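Local atomic coordinates of clostripain-related protein (Bacteroides thetaiotaomicron, PDB entry 6N9J), a protein that probably cleaves peptide bonds as a secreted cysteine protease of the clostripain (C11) family, captured here with an irreversible peptide inhibitor. Residues Ile180-Glu185 / Gly237-Val242; Val13-Ala18 / Asn46-Tyr51; Tyr105-Trp110 / Asp154-Asp159; Ser241-Ser246 / Asn313-Lys318. All coordinates share one frame; numbering follows the deposited sequence.

Interaction 1 of 4, residues Ile180-Glu185 / Gly237-Val242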
loop_
_atom_site.group_PDB
_atom_site.type_symbol
_atom_site.label_atom_id
_atom_site.label_comp_id
_atom_site.label_asym_id
_atom_site.label_seq_id
_atom_site.Cartn_x
_atom_site.Cartn_y
_atom_site.Cartn_z
ATOM N N ILE A 180 -0.591 2.840 5.144
ATOM C CA ILE A 180 -0.357 1.491 5.632
ATOM C C ILE A 180 0.044 0.603 4.461
ATOM O O ILE A 180 -0.676 0.509 3.461
ATOM C CB ILE A 180 -1.606 0.895 6.354
ATOM C CG1 ILE A 180 -2.145 1.851 7.421
ATOM C CG2 ILE A 180 -1.287 -0.440 6.992
ATOM C CD1 ILE A 180 -3.325 2.693 6.935
ATOM N N GLY A 181 1.197 -0.050 4.580
ATOM C CA GLY A 181 1.660 -0.940 3.532
ATOM C C GLY A 181 2.860 -1.802 3.886
ATOM O O GLY A 181 3.309 -1.800 5.024
ATOM N N SER A 182 3.355 -2.555 2.904
ATOM C CA SER A 182 4.583 -3.345 3.050
ATOM C C SER A 182 5.656 -2.767 2.155
ATOM O O SER A 182 5.352 -2.335 1.048
ATOM C CB SER A 182 4.354 -4.812 2.680
ATOM O OG SER A 182 5.551 -5.560 2.829
ATOM N N PRO A 183 6.913 -2.738 2.628
ATOM C CA PRO A 183 7.993 -2.324 1.718
ATOM C C PRO A 183 8.424 -3.458 0.790
ATOM O O PRO A 183 9.123 -3.229 -0.223
ATOM C CB PRO A 183 9.121 -1.922 2.667
ATOM C CG PRO A 183 8.845 -2.678 3.944
ATOM C CD PRO A 183 7.374 -2.945 4.015
ATOM N N THR A 184 7.996 -4.674 1.113
ATOM C CA THR A 184 8.357 -5.822 0.299
ATOM C C THR A 184 7.085 -6.375 -0.367
ATOM O O THR A 184 6.075 -5.662 -0.475
ATOM C CB THR A 184 9.102 -6.886 1.144
ATOM O OG1 THR A 184 9.592 -7.938 0.301
ATOM C CG2 THR A 184 8.217 -7.458 2.245
ATOM N N GLU A 185 7.136 -7.614 -0.848
ATOM C CA GLU A 185 5.978 -8.212 -1.500
ATOM C C GLU A 185 4.865 -8.523 -0.507
ATOM O O GLU A 185 5.122 -9.000 0.603
ATOM C CB GLU A 185 6.365 -9.489 -2.237
ATOM C CG GLU A 185 7.142 -9.257 -3.509
ATOM C CD GLU A 185 7.719 -10.546 -4.056
ATOM O OE1 GLU A 185 6.995 -11.262 -4.776
ATOM O OE2 GLU A 185 8.891 -10.851 -3.751
ATOM N N GLY A 237 4.359 -15.561 6.186
ATOM C CA GLY A 237 4.476 -14.347 6.981
ATOM C C GLY A 237 4.170 -13.062 6.226
ATOM O O GLY A 237 3.624 -13.087 5.119
ATOM N N VAL A 238 4.507 -11.931 6.839
ATOM C CA VAL A 238 4.230 -10.610 6.272
ATOM C C VAL A 238 5.007 -9.547 7.036
ATOM O O VAL A 238 5.412 -9.764 8.171
ATOM C CB VAL A 238 2.714 -10.254 6.313
ATOM C CG1 VAL A 238 2.288 -9.811 7.709
ATOM C CG2 VAL A 238 2.391 -9.157 5.311
ATOM N N SER A 239 5.213 -8.399 6.405
ATOM C CA SER A 239 5.789 -7.245 7.071
ATOM C C SER A 239 4.974 -5.997 6.761
ATOM O O SER A 239 4.625 -5.742 5.602
ATOM C CB SER A 239 7.234 -7.047 6.629
ATOM O OG SER A 239 7.267 -6.758 5.252
ATOM N N ILE A 240 4.669 -5.215 7.790
ATOM C CA ILE A 240 3.783 -4.060 7.642
ATOM C C ILE A 240 4.317 -2.902 8.472
ATOM O O ILE A 240 4.890 -3.125 9.524
ATOM C CB ILE A 240 2.319 -4.395 8.091
ATOM C CG1 ILE A 240 1.731 -5.525 7.251
ATOM C CG2 ILE A 240 1.403 -3.169 8.021
ATOM C CD1 ILE A 240 1.353 -5.105 5.836
ATOM N N SER A 241 4.143 -1.676 7.988
ATOM C CA SER A 241 4.376 -0.487 8.803
ATOM C C SER A 241 3.325 0.603 8.549
ATOM O O SER A 241 2.496 0.498 7.639
ATOM C CB SER A 241 5.786 0.076 8.551
ATOM O OG SER A 241 5.917 0.581 7.229
ATOM N N VAL A 242 3.365 1.646 9.376
ATOM C CA VAL A 242 2.461 2.784 9.269
ATOM C C VAL A 242 3.278 4.071 9.283
ATOM O O VAL A 242 4.019 4.332 10.237
ATOM C CB VAL A 242 1.429 2.835 10.437
ATOM C CG1 VAL A 242 0.647 4.136 10.410
ATOM C CG2 VAL A 242 0.483 1.655 10.387
HETATM O O HOH W 1 5.040 -8.855 3.506
#

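Interaction 2 of 4, residues Val13-Ala18 / Asn46-Tyr51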
loop_
_atom_site.group_PDB
_atom_site.type_symbol
_atom_site.label_atom_id
_atom_site.label_comp_id
_atom_site.label_asym_id
_atom_site.label_seq_id
_atom_site.Cartn_x
_atom_site.Cartn_y
_atom_site.Cartn_z
ATOM N N VAL A 13 -15.406 4.298 3.871
ATOM C CA VAL A 13 -14.196 3.680 3.338
ATOM C C VAL A 13 -14.506 3.024 2.011
ATOM O O VAL A 13 -15.430 2.214 1.915
ATOM C CB VAL A 13 -13.592 2.621 4.295
ATOM C CG1 VAL A 13 -12.325 1.990 3.673
ATOM C CG2 VAL A 13 -13.270 3.239 5.645
ATOM N N LEU A 14 -13.734 3.390 0.990
ATOM C CA LEU A 14 -13.817 2.760 -0.311
ATOM C C LEU A 14 -12.729 1.694 -0.488
ATOM O O LEU A 14 -11.538 1.987 -0.341
ATOM C CB LEU A 14 -13.695 3.815 -1.417
ATOM C CG LEU A 14 -13.539 3.279 -2.849
ATOM C CD1 LEU A 14 -14.814 2.526 -3.277
ATOM C CD2 LEU A 14 -13.239 4.411 -3.818
ATOM N N VAL A 15 -13.126 0.461 -0.792
ATOM C CA VAL A 15 -12.150 -0.545 -1.210
ATOM C C VAL A 15 -12.096 -0.599 -2.734
ATOM O O VAL A 15 -13.089 -0.956 -3.391
ATOM C CB VAL A 15 -12.476 -1.938 -0.673
ATOM C CG1 VAL A 15 -11.367 -2.928 -1.088
ATOM C CG2 VAL A 15 -12.631 -1.893 0.817
ATOM N N TYR A 16 -10.947 -0.230 -3.291
ATOM C CA TYR A 16 -10.815 -0.066 -4.737
ATOM C C TYR A 16 -10.038 -1.230 -5.340
ATOM O O TYR A 16 -8.810 -1.320 -5.192
ATOM C CB TYR A 16 -10.118 1.257 -5.064
ATOM C CG TYR A 16 -10.184 1.661 -6.519
ATOM C CD1 TYR A 16 -9.409 1.013 -7.491
ATOM C CD2 TYR A 16 -11.004 2.698 -6.924
ATOM C CE1 TYR A 16 -9.482 1.384 -8.834
ATOM C CE2 TYR A 16 -11.084 3.079 -8.252
ATOM C CZ TYR A 16 -10.313 2.428 -9.207
ATOM O OH TYR A 16 -10.401 2.829 -10.523
ATOM N N ILE A 17 -10.753 -2.115 -6.027
ATOM C CA ILE A 17 -10.150 -3.349 -6.515
ATOM C C ILE A 17 -9.896 -3.328 -8.016
ATOM O O ILE A 17 -10.801 -3.606 -8.801
ATOM C CB ILE A 17 -11.032 -4.565 -6.182
ATOM C CG1 ILE A 17 -11.212 -4.660 -4.669
ATOM C CG2 ILE A 17 -10.416 -5.859 -6.748
ATOM C CD1 ILE A 17 -12.252 -5.684 -4.243
ATOM N N ALA A 18 -8.669 -2.985 -8.400
ATOM C CA ALA A 18 -8.237 -3.138 -9.782
ATOM C C ALA A 18 -7.711 -4.560 -9.965
ATOM O O ALA A 18 -6.524 -4.837 -9.777
ATOM C CB ALA A 18 -7.181 -2.107 -10.143
ATOM N N ASN A 46 -21.512 3.992 9.271
ATOM C CA ASN A 46 -20.305 3.582 8.566
ATOM C C ASN A 46 -20.619 3.026 7.184
ATOM O O ASN A 46 -21.451 2.127 7.045
ATOM C CB ASN A 46 -19.545 2.546 9.393
ATOM C CG ASN A 46 -19.164 3.061 10.777
ATOM O OD1 ASN A 46 -18.505 4.088 10.907
ATOM N ND2 ASN A 46 -19.590 2.347 11.819
ATOM N N ASN A 47 -19.960 3.568 6.161
ATOM C CA ASN A 47 -20.185 3.124 4.791
ATOM C C ASN A 47 -18.977 2.397 4.193
ATOM O O ASN A 47 -17.944 3.002 3.927
ATOM C CB ASN A 47 -20.559 4.312 3.901
ATOM C CG ASN A 47 -21.591 5.225 4.543
ATOM O OD1 ASN A 47 -22.761 4.863 4.688
ATOM N ND2 ASN A 47 -21.167 6.420 4.909
ATOM N N LEU A 48 -19.119 1.092 3.984
ATOM C CA LEU A 48 -18.104 0.318 3.281
ATOM C C LEU A 48 -18.490 0.168 1.809
ATOM O O LEU A 48 -19.422 -0.564 1.481
ATOM C CB LEU A 48 -17.921 -1.057 3.931
ATOM C CG LEU A 48 -16.833 -1.939 3.300
ATOM C CD1 LEU A 48 -15.457 -1.272 3.377
ATOM C CD2 LEU A 48 -16.835 -3.298 3.999
ATOM N N LEU A 49 -17.774 0.877 0.938
ATOM C CA LEU A 49 -18.008 0.841 -0.498
ATOM C C LEU A 49 -16.935 -0.013 -1.176
ATOM O O LEU A 49 -15.794 -0.048 -0.742
ATOM C CB LEU A 49 -18.015 2.258 -1.084
ATOM C CG LEU A 49 -19.326 3.077 -0.958
ATOM C CD1 LEU A 49 -19.976 3.015 0.407
ATOM C CD2 LEU A 49 -19.093 4.535 -1.332
ATOM N N VAL A 50 -17.310 -0.737 -2.220
ATOM C CA VAL A 50 -16.355 -1.570 -2.934
ATOM C C VAL A 50 -16.524 -1.361 -4.431
ATOM O O VAL A 50 -17.617 -1.597 -4.984
ATOM C CB VAL A 50 -16.520 -3.080 -2.602
ATOM C CG1 VAL A 50 -15.416 -3.901 -3.261
ATOM C CG2 VAL A 50 -16.538 -3.327 -1.105
ATOM N N TYR A 51 -15.455 -0.891 -5.073
ATOM C CA TYR A 51 -15.371 -0.878 -6.529
ATOM C C TYR A 51 -14.614 -2.117 -6.984
ATOM O O TYR A 51 -13.443 -2.296 -6.650
ATOM C CB TYR A 51 -14.679 0.379 -7.055
ATOM C CG TYR A 51 -14.375 0.279 -8.537
ATOM C CD1 TYR A 51 -15.359 0.534 -9.483
ATOM C CD2 TYR A 51 -13.105 -0.094 -8.990
ATOM C CE1 TYR A 51 -15.097 0.430 -10.837
ATOM C CE2 TYR A 51 -12.831 -0.195 -10.341
ATOM C CZ TYR A 51 -13.823 0.069 -11.260
ATOM O OH TYR A 51 -13.553 -0.036 -12.612
#

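Interaction 3 of 4, residues Tyr105-Trp110 / Asp154-Asp159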
loop_
_atom_site.group_PDB
_atom_site.type_symbol
_atom_site.label_atom_id
_atom_site.label_comp_id
_atom_site.label_asym_id
_atom_site.label_seq_id
_atom_site.Cartn_x
_atom_site.Cartn_y
_atom_site.Cartn_z
ATOM N N TYR A 105 -12.778 9.839 6.073
ATOM C CA TYR A 105 -12.658 8.991 4.884
ATOM C C TYR A 105 -11.416 8.098 4.913
ATOM O O TYR A 105 -10.363 8.484 5.440
ATOM C CB TYR A 105 -12.626 9.843 3.627
ATOM C CG TYR A 105 -13.864 10.688 3.427
ATOM C CD1 TYR A 105 -14.976 10.173 2.768
ATOM C CD2 TYR A 105 -13.917 12.000 3.883
ATOM C CE1 TYR A 105 -16.120 10.940 2.573
ATOM C CE2 TYR A 105 -15.053 12.785 3.689
ATOM C CZ TYR A 105 -16.151 12.247 3.033
ATOM O OH TYR A 105 -17.284 13.007 2.835
ATOM N N GLY A 106 -11.560 6.902 4.354
ATOM C CA GLY A 106 -10.449 5.991 4.169
ATOM C C GLY A 106 -10.547 5.345 2.800
ATOM O O GLY A 106 -11.614 5.372 2.160
ATOM N N VAL A 107 -9.444 4.758 2.348
ATOM C CA VAL A 107 -9.426 4.088 1.050
ATOM C C VAL A 107 -8.422 2.941 1.055
ATOM O O VAL A 107 -7.368 3.022 1.705
ATOM C CB VAL A 107 -9.100 5.080 -0.102
ATOM C CG1 VAL A 107 -7.697 5.647 0.047
ATOM C CG2 VAL A 107 -9.271 4.415 -1.473
ATOM N N VAL A 108 -8.762 1.867 0.345
ATOM C CA VAL A 108 -7.857 0.729 0.180
ATOM C C VAL A 108 -7.579 0.523 -1.304
ATOM O O VAL A 108 -8.522 0.352 -2.095
ATOM C CB VAL A 108 -8.445 -0.568 0.771
ATOM C CG1 VAL A 108 -7.430 -1.695 0.704
ATOM C CG2 VAL A 108 -8.916 -0.341 2.204
ATOM N N PHE A 109 -6.305 0.575 -1.695
ATOM C CA PHE A 109 -5.945 0.308 -3.086
ATOM C C PHE A 109 -5.478 -1.122 -3.220
ATOM O O PHE A 109 -4.405 -1.459 -2.760
ATOM C CB PHE A 109 -4.869 1.269 -3.575
ATOM C CG PHE A 109 -5.360 2.674 -3.741
ATOM C CD1 PHE A 109 -6.248 2.992 -4.751
ATOM C CD2 PHE A 109 -4.947 3.673 -2.876
ATOM C CE1 PHE A 109 -6.715 4.284 -4.895
ATOM C CE2 PHE A 109 -5.403 4.966 -3.017
ATOM C CZ PHE A 109 -6.287 5.273 -4.023
ATOM N N TRP A 110 -6.308 -1.942 -3.862
ATOM C CA TRP A 110 -6.101 -3.382 -4.009
ATOM C C TRP A 110 -5.677 -3.724 -5.435
ATOM O O TRP A 110 -6.484 -3.629 -6.363
ATOM C CB TRP A 110 -7.409 -4.090 -3.642
ATOM C CG TRP A 110 -7.460 -5.599 -3.498
ATOM C CD1 TRP A 110 -7.731 -6.294 -2.349
ATOM C CD2 TRP A 110 -7.348 -6.585 -4.538
ATOM N NE1 TRP A 110 -7.757 -7.642 -2.599
ATOM C CE2 TRP A 110 -7.529 -7.850 -3.932
ATOM C CE3 TRP A 110 -7.087 -6.525 -5.916
ATOM C CZ2 TRP A 110 -7.469 -9.038 -4.655
ATOM C CZ3 TRP A 110 -7.017 -7.713 -6.632
ATOM C CH2 TRP A 110 -7.204 -8.950 -6.000
ATOM N N ASP A 154 -8.206 10.000 6.163
ATOM C CA ASP A 154 -7.579 9.640 7.421
ATOM C C ASP A 154 -6.470 8.614 7.172
ATOM O O ASP A 154 -5.432 8.634 7.848
ATOM C CB ASP A 154 -8.610 9.087 8.410
ATOM C CG ASP A 154 -9.567 10.163 8.925
ATOM O OD1 ASP A 154 -9.707 11.214 8.259
ATOM O OD2 ASP A 154 -10.178 9.958 9.999
ATOM N N PHE A 155 -6.685 7.717 6.208
ATOM C CA PHE A 155 -5.679 6.703 5.894
ATOM C C PHE A 155 -5.804 6.159 4.479
ATOM O O PHE A 155 -6.891 6.136 3.888
ATOM C CB PHE A 155 -5.753 5.530 6.888
ATOM C CG PHE A 155 -7.027 4.746 6.801
ATOM C CD1 PHE A 155 -7.179 3.746 5.858
ATOM C CD2 PHE A 155 -8.079 5.013 7.667
ATOM C CE1 PHE A 155 -8.365 3.038 5.759
ATOM C CE2 PHE A 155 -9.270 4.296 7.581
ATOM C CZ PHE A 155 -9.409 3.309 6.628
ATOM N N ILE A 156 -4.676 5.701 3.954
ATOM C CA ILE A 156 -4.653 4.911 2.732
ATOM C C ILE A 156 -3.985 3.564 3.032
ATOM O O ILE A 156 -2.886 3.506 3.586
ATOM C CB ILE A 156 -3.901 5.644 1.615
ATOM C CG1 ILE A 156 -4.648 6.912 1.220
ATOM C CG2 ILE A 156 -3.707 4.754 0.408
ATOM C CD1 ILE A 156 -3.859 7.795 0.273
ATOM N N LEU A 157 -4.662 2.473 2.716
ATOM C CA LEU A 157 -4.043 1.159 2.857
ATOM C C LEU A 157 -3.724 0.624 1.475
ATOM O O LEU A 157 -4.622 0.456 0.652
ATOM C CB LEU A 157 -4.952 0.193 3.622
ATOM C CG LEU A 157 -4.627 -1.300 3.524
ATOM C CD1 LEU A 157 -3.328 -1.663 4.245
ATOM C CD2 LEU A 157 -5.774 -2.139 4.067
ATOM N N PHE A 158 -2.434 0.404 1.200
ATOM C CA PHE A 158 -2.048 -0.244 -0.034
ATOM C C PHE A 158 -2.000 -1.740 0.178
ATOM O O PHE A 158 -1.070 -2.266 0.785
ATOM C CB PHE A 158 -0.688 0.254 -0.542
ATOM C CG PHE A 158 -0.742 1.595 -1.215
ATOM C CD1 PHE A 158 -1.367 1.745 -2.440
ATOM C CD2 PHE A 158 -0.150 2.696 -0.634
ATOM C CE1 PHE A 158 -1.415 2.976 -3.081
ATOM C CE2 PHE A 158 -0.197 3.937 -1.262
ATOM C CZ PHE A 158 -0.832 4.067 -2.495
ATOM N N ASP A 159 -3.012 -2.425 -0.331
ATOM C CA ASP A 159 -2.994 -3.877 -0.341
ATOM C C ASP A 159 -2.344 -4.324 -1.656
ATOM O O ASP A 159 -2.993 -4.908 -2.528
ATOM C CB ASP A 159 -4.409 -4.448 -0.184
ATOM C CG ASP A 159 -4.407 -5.874 0.360
ATOM O OD1 ASP A 159 -3.331 -6.353 0.774
ATOM O OD2 ASP A 159 -5.481 -6.514 0.380
HETATM O O HOH W 2 -10.889 12.053 6.176
#

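Interaction 4 of 4, residues Ser241-Ser246 / Asn313-Lys318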
loop_
_atom_site.group_PDB
_atom_site.type_symbol
_atom_site.label_atom_id
_atom_site.label_comp_id
_atom_site.label_asym_id
_atom_site.label_seq_id
_atom_site.Cartn_x
_atom_site.Cartn_y
_atom_site.Cartn_z
ATOM N N SER A 241 4.143 -1.676 7.988
ATOM C CA SER A 241 4.376 -0.487 8.803
ATOM C C SER A 241 3.325 0.603 8.549
ATOM O O SER A 241 2.496 0.498 7.639
ATOM C CB SER A 241 5.786 0.076 8.551
ATOM O OG SER A 241 5.917 0.581 7.229
ATOM N N VAL A 242 3.365 1.646 9.376
ATOM C CA VAL A 242 2.461 2.784 9.269
ATOM C C VAL A 242 3.278 4.071 9.283
ATOM O O VAL A 242 4.019 4.332 10.237
ATOM C CB VAL A 242 1.429 2.835 10.437
ATOM C CG1 VAL A 242 0.647 4.136 10.410
ATOM C CG2 VAL A 242 0.483 1.655 10.387
ATOM N N ILE A 243 3.150 4.864 8.225
ATOM C CA ILE A 243 3.824 6.147 8.140
ATOM C C ILE A 243 2.842 7.297 8.381
ATOM O O ILE A 243 1.779 7.334 7.763
ATOM C CB ILE A 243 4.483 6.319 6.782
ATOM C CG1 ILE A 243 5.626 5.311 6.634
ATOM C CG2 ILE A 243 4.967 7.756 6.589
ATOM C CD1 ILE A 243 6.223 5.296 5.258
ATOM N N LYS A 244 3.204 8.205 9.296
ATOM C CA LYS A 244 2.436 9.419 9.607
ATOM C C LYS A 244 2.914 10.576 8.734
ATOM O O LYS A 244 4.034 11.094 8.922
ATOM C CB LYS A 244 2.589 9.771 11.093
ATOM C CG LYS A 244 1.694 10.902 11.602
ATOM C CD LYS A 244 1.957 11.174 13.072
ATOM C CE LYS A 244 0.817 11.937 13.733
ATOM N NZ LYS A 244 0.544 13.243 13.078
ATOM N N SER A 245 2.077 10.988 7.783
ATOM C CA SER A 245 2.540 11.846 6.687
ATOM C C SER A 245 2.921 13.260 7.118
ATOM O O SER A 245 3.763 13.907 6.481
ATOM C CB SER A 245 1.477 11.912 5.586
ATOM O OG SER A 245 0.433 12.806 5.917
ATOM N N SER A 246 2.326 13.738 8.205
ATOM C CA SER A 246 2.624 15.079 8.680
ATOM C C SER A 246 4.069 15.192 9.172
ATOM O O SER A 246 4.568 16.290 9.346
ATOM C CB SER A 246 1.652 15.497 9.796
ATOM O OG SER A 246 1.873 14.781 11.003
ATOM N N ASN A 313 9.362 9.409 14.674
ATOM C CA ASN A 313 8.140 10.216 14.601
ATOM C C ASN A 313 7.291 9.927 13.369
ATOM O O ASN A 313 6.064 10.078 13.407
ATOM C CB ASN A 313 8.474 11.712 14.619
ATOM C CG ASN A 313 8.919 12.202 15.986
ATOM O OD1 ASN A 313 8.767 11.508 16.989
ATOM N ND2 ASN A 313 9.472 13.409 16.028
ATOM N N ALA A 314 7.938 9.536 12.272
ATOM C CA ALA A 314 7.218 9.328 11.019
ATOM C C ALA A 314 6.751 7.888 10.859
ATOM O O ALA A 314 5.651 7.646 10.361
ATOM C CB ALA A 314 8.079 9.733 9.832
ATOM N N VAL A 315 7.590 6.932 11.255
ATOM C CA VAL A 315 7.232 5.516 11.148
ATOM C C VAL A 315 6.710 5.069 12.505
ATOM O O VAL A 315 7.487 4.691 13.365
ATOM C CB VAL A 315 8.446 4.639 10.716
ATOM C CG1 VAL A 315 8.037 3.167 10.559
ATOM C CG2 VAL A 315 9.085 5.190 9.425
ATOM N N ILE A 316 5.395 5.128 12.716
ATOM C CA ILE A 316 4.877 5.000 14.079
ATOM C C ILE A 316 4.479 3.574 14.473
ATOM O O ILE A 316 4.152 3.305 15.624
ATOM C CB ILE A 316 3.666 5.938 14.297
ATOM C CG1 ILE A 316 2.519 5.588 13.351
ATOM C CG2 ILE A 316 4.077 7.394 14.101
ATOM C CD1 ILE A 316 1.252 6.342 13.674
ATOM N N TRP A 317 4.526 2.651 13.526
ATOM C CA TRP A 317 4.132 1.280 13.802
ATOM C C TRP A 317 4.884 0.418 12.799
ATOM O O TRP A 317 4.961 0.793 11.635
ATOM C CB TRP A 317 2.597 1.105 13.672
ATOM C CG TRP A 317 2.089 -0.223 14.185
ATOM C CD1 TRP A 317 1.519 -0.474 15.401
ATOM C CD2 TRP A 317 2.144 -1.487 13.499
ATOM N NE1 TRP A 317 1.216 -1.812 15.516
ATOM C CE2 TRP A 317 1.590 -2.453 14.368
ATOM C CE3 TRP A 317 2.597 -1.887 12.238
ATOM C CZ2 TRP A 317 1.468 -3.792 14.006
ATOM C CZ3 TRP A 317 2.492 -3.222 11.887
ATOM C CH2 TRP A 317 1.929 -4.160 12.769
ATOM N N LYS A 318 5.454 -0.709 13.234
ATOM C CA LYS A 318 5.976 -1.702 12.279
ATOM C C LYS A 318 6.046 -3.090 12.902
ATOM O O LYS A 318 6.196 -3.239 14.119
ATOM C CB LYS A 318 7.354 -1.307 11.750
ATOM C CG LYS A 318 8.459 -1.446 12.785
ATOM C CD LYS A 318 9.772 -0.927 12.251
ATOM C CE LYS A 318 10.756 -0.725 13.383
ATOM N NZ LYS A 318 10.959 -1.997 14.113
#

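Interaction 1 of 4, residues Ile180-Glu185 / Gly237-Val242
S182 turns its hydroxyl across to the backbone of S239. Its OG lies anti to the backbone N (chi1 -180°), which carries it toward S239, where it donates to S239 O at 2.9 Å. The donor sits 26° out of the carbonyl plane. The same OG accepts from T184 N at 3.1 Å, forming an ST turn. T184 places its CG2 methyl against S239 OG, 3.2 Å away, while its OG1 bonds to the backbone of Y279. A water bridges S239 N and E185 O, and it also gives S182 OG a weak bond. Apolar groups meet toward the I180 end. I180 and I240 cross at a slant, CG2 to CG2 at 4.0 Å. I180 and V242 instead run side by side and point the same way, with I180 CG1 4.0 Å from V242 CG2. Between these two regions G181 and S241 form an antiparallel hydrogen-bonded pair. S241 N gives G181 O a nearly straight bond of 3.1 Å, and the return bond from G181 N is weak. This pairing joins strands 178-181 and 239-244 in the central sheet. E185 bonds through OE1 to a polar side chain of the bound peptide. Regular pairing stops where strand 178-181 ends, consistent with a serine hydroxyl and a water, not backbone pairing, linking residues 182-185 to S239.

Interaction 2 of 4, residues Val13-Ala18 / Asn46-Tyr51
Y16 and Y51 both swing CG anti to the backbone N (chi1 -168° and 170°), and this sends their rings off the same face of two neighbouring strands. The rings lie side by side and point the same way, but they meet obliquely, with planes 34° apart. Y51 CD2 hangs over the centre of the Y16 ring, 3.8 Å from Y16 CZ. Both hydroxyls run on to S83: Y16 OH to its backbone O, Y51 OH to its OG. A leucine in place of Y16 has neither ring nor hydroxyl, and would probably leave the Y51 ring freer to turn and S83 O without this partner. Beside the tyrosines, L14 crosses L49 at about a right angle and brings CD1 to 3.9 Å from L49 CB. The strands are the two parallel arms of a beta-alpha-beta crossover, strand 9-18, helix 24-37 and strand 46-53. The other face of the sheet looks to that helix, where M34 packs on V15, I17 and V50. There V15 CG2 reaches L48 CD1 at 3.9 Å, and I17 CD1 touches V50 CG1 at 3.8 Å. Backbone bonds run in alternation between the strands. V15 takes part twice: its N donates to L49 O at 2.7 Å, and its O accepts from Y51 N at 2.9 Å. I17 N donates to Y51 O at 2.8 Å.

Interaction 3 of 4, residues Tyr105-Trp110 / Asp154-Asp159
F109 and F158 sit side by side on neighbouring parallel strands, 105-110 and 155-159, in the core of an alpha/beta fold consistent with the caspase-like fold of clan CD. L157 N donates to V107 O and F109 N to L157 O, both at 2.9 Å. F109 can be followed outward. Its CB lies 3.7 Å from F158 CD1. Its CG faces F158 CE1 at a longer distance. CD2 comes to 3.6 Å from F158 CE1 and also touches I156 CG2. CE2 stays beside that methyl, 3.8 Å from I156 CG2, at the ring edge. The ring goes on to meet W127 edge-to-face. The two phenyl planes are 26° apart and slid past each other. With an alanine in place of F158, CB and CD2 of F109 would probably lose the ring carbons they touch, and a gap would open beside I156 and W127. On the opposite face of the sheet, F155 puts CG between its backbone N and carbonyl carbon (chi1 66°), which folds the ring over G106. G106 CA makes a CH-pi contact 3.9 Å from the centroid of the F155 ring. At the C-terminal ends of the strands D159 O bonds to a modified side chain of the bound peptide, and W110 packs on it. D159 OD2, bonded to Y193 OH and A191 N, also lies 3.5 Å from W110 CD1, with carboxylate and indole planes 87° apart.

Interaction 4 of 4, residues Ser241-Ser246 / Asn313-Lys318
S241 meets K318 and W317 at the start of this antiparallel pairing. Its CB lies 3.8 Å from K318 CB, and its CA sits at the edge of the W317 ring. Its hydroxyl turns elsewhere, to G343 O and Q164 NE2. V242 follows and bonds to two successive residues. V242 N donates to W317 O at 2.9 Å, from a position tilted 29° out of the carbonyl plane. V242 O accepts from I316 N at 2.9 Å, nearly in line with the carbonyl bond. Its side chain also has two partners. V242 CB rests on W317 CB at 3.8 Å, and V242 CG1 meets I316 CG1 at 3.8 Å. I316 holds CG1 between its backbone N and carbonyl carbon (chi1 61°), which lays that branch against the valine. S241 pairs with K318 and I243 with V315, so V242 alone stands opposite both I316 and W317: a beta bulge. It lies one residue into strand 315-327, which follows helix 301-314 directly and runs beside strand 239-244. W317 packs on helix 206-221 and bonds through NE1 to E212. I243 comes next and brings its CA to 3.2 Å from A314 O, a CA-H...O contact. Its CG1 loosely faces V315 CG2 on the same side of the sheet. K244 N then donates to A314 O, in the carbonyl plane, at 2.7 Å. A314 is the last residue of the helix. K244 CB lies near I316 CG2, but the rest of the chain leads away and bends at its end. There NZ donates to S246 OG at 2.9 Å.

In the fold
All four contacts belong to one mixed sheet. Interactions 2 and 3 are parallel pairings with centres about 9 Å apart, joined where Y16 N meets V108 O at 2.8 Å. Interaction 3 passes to interaction 1 through I180, whose N lies 2.9 Å from I156 O and whose O lies 2.9 Å from F158 N. Interactions 1 and 4 are antiparallel and share S241 and V242, whose backbones bond across opposite edges of strand 239-244. The centres of interactions 2 and 4 lie about 23 Å apart. The bound inhibitor reaches interaction 3 at D159 and W110, and interaction 1 at E185, so these two contacts end beside the peptide-binding site.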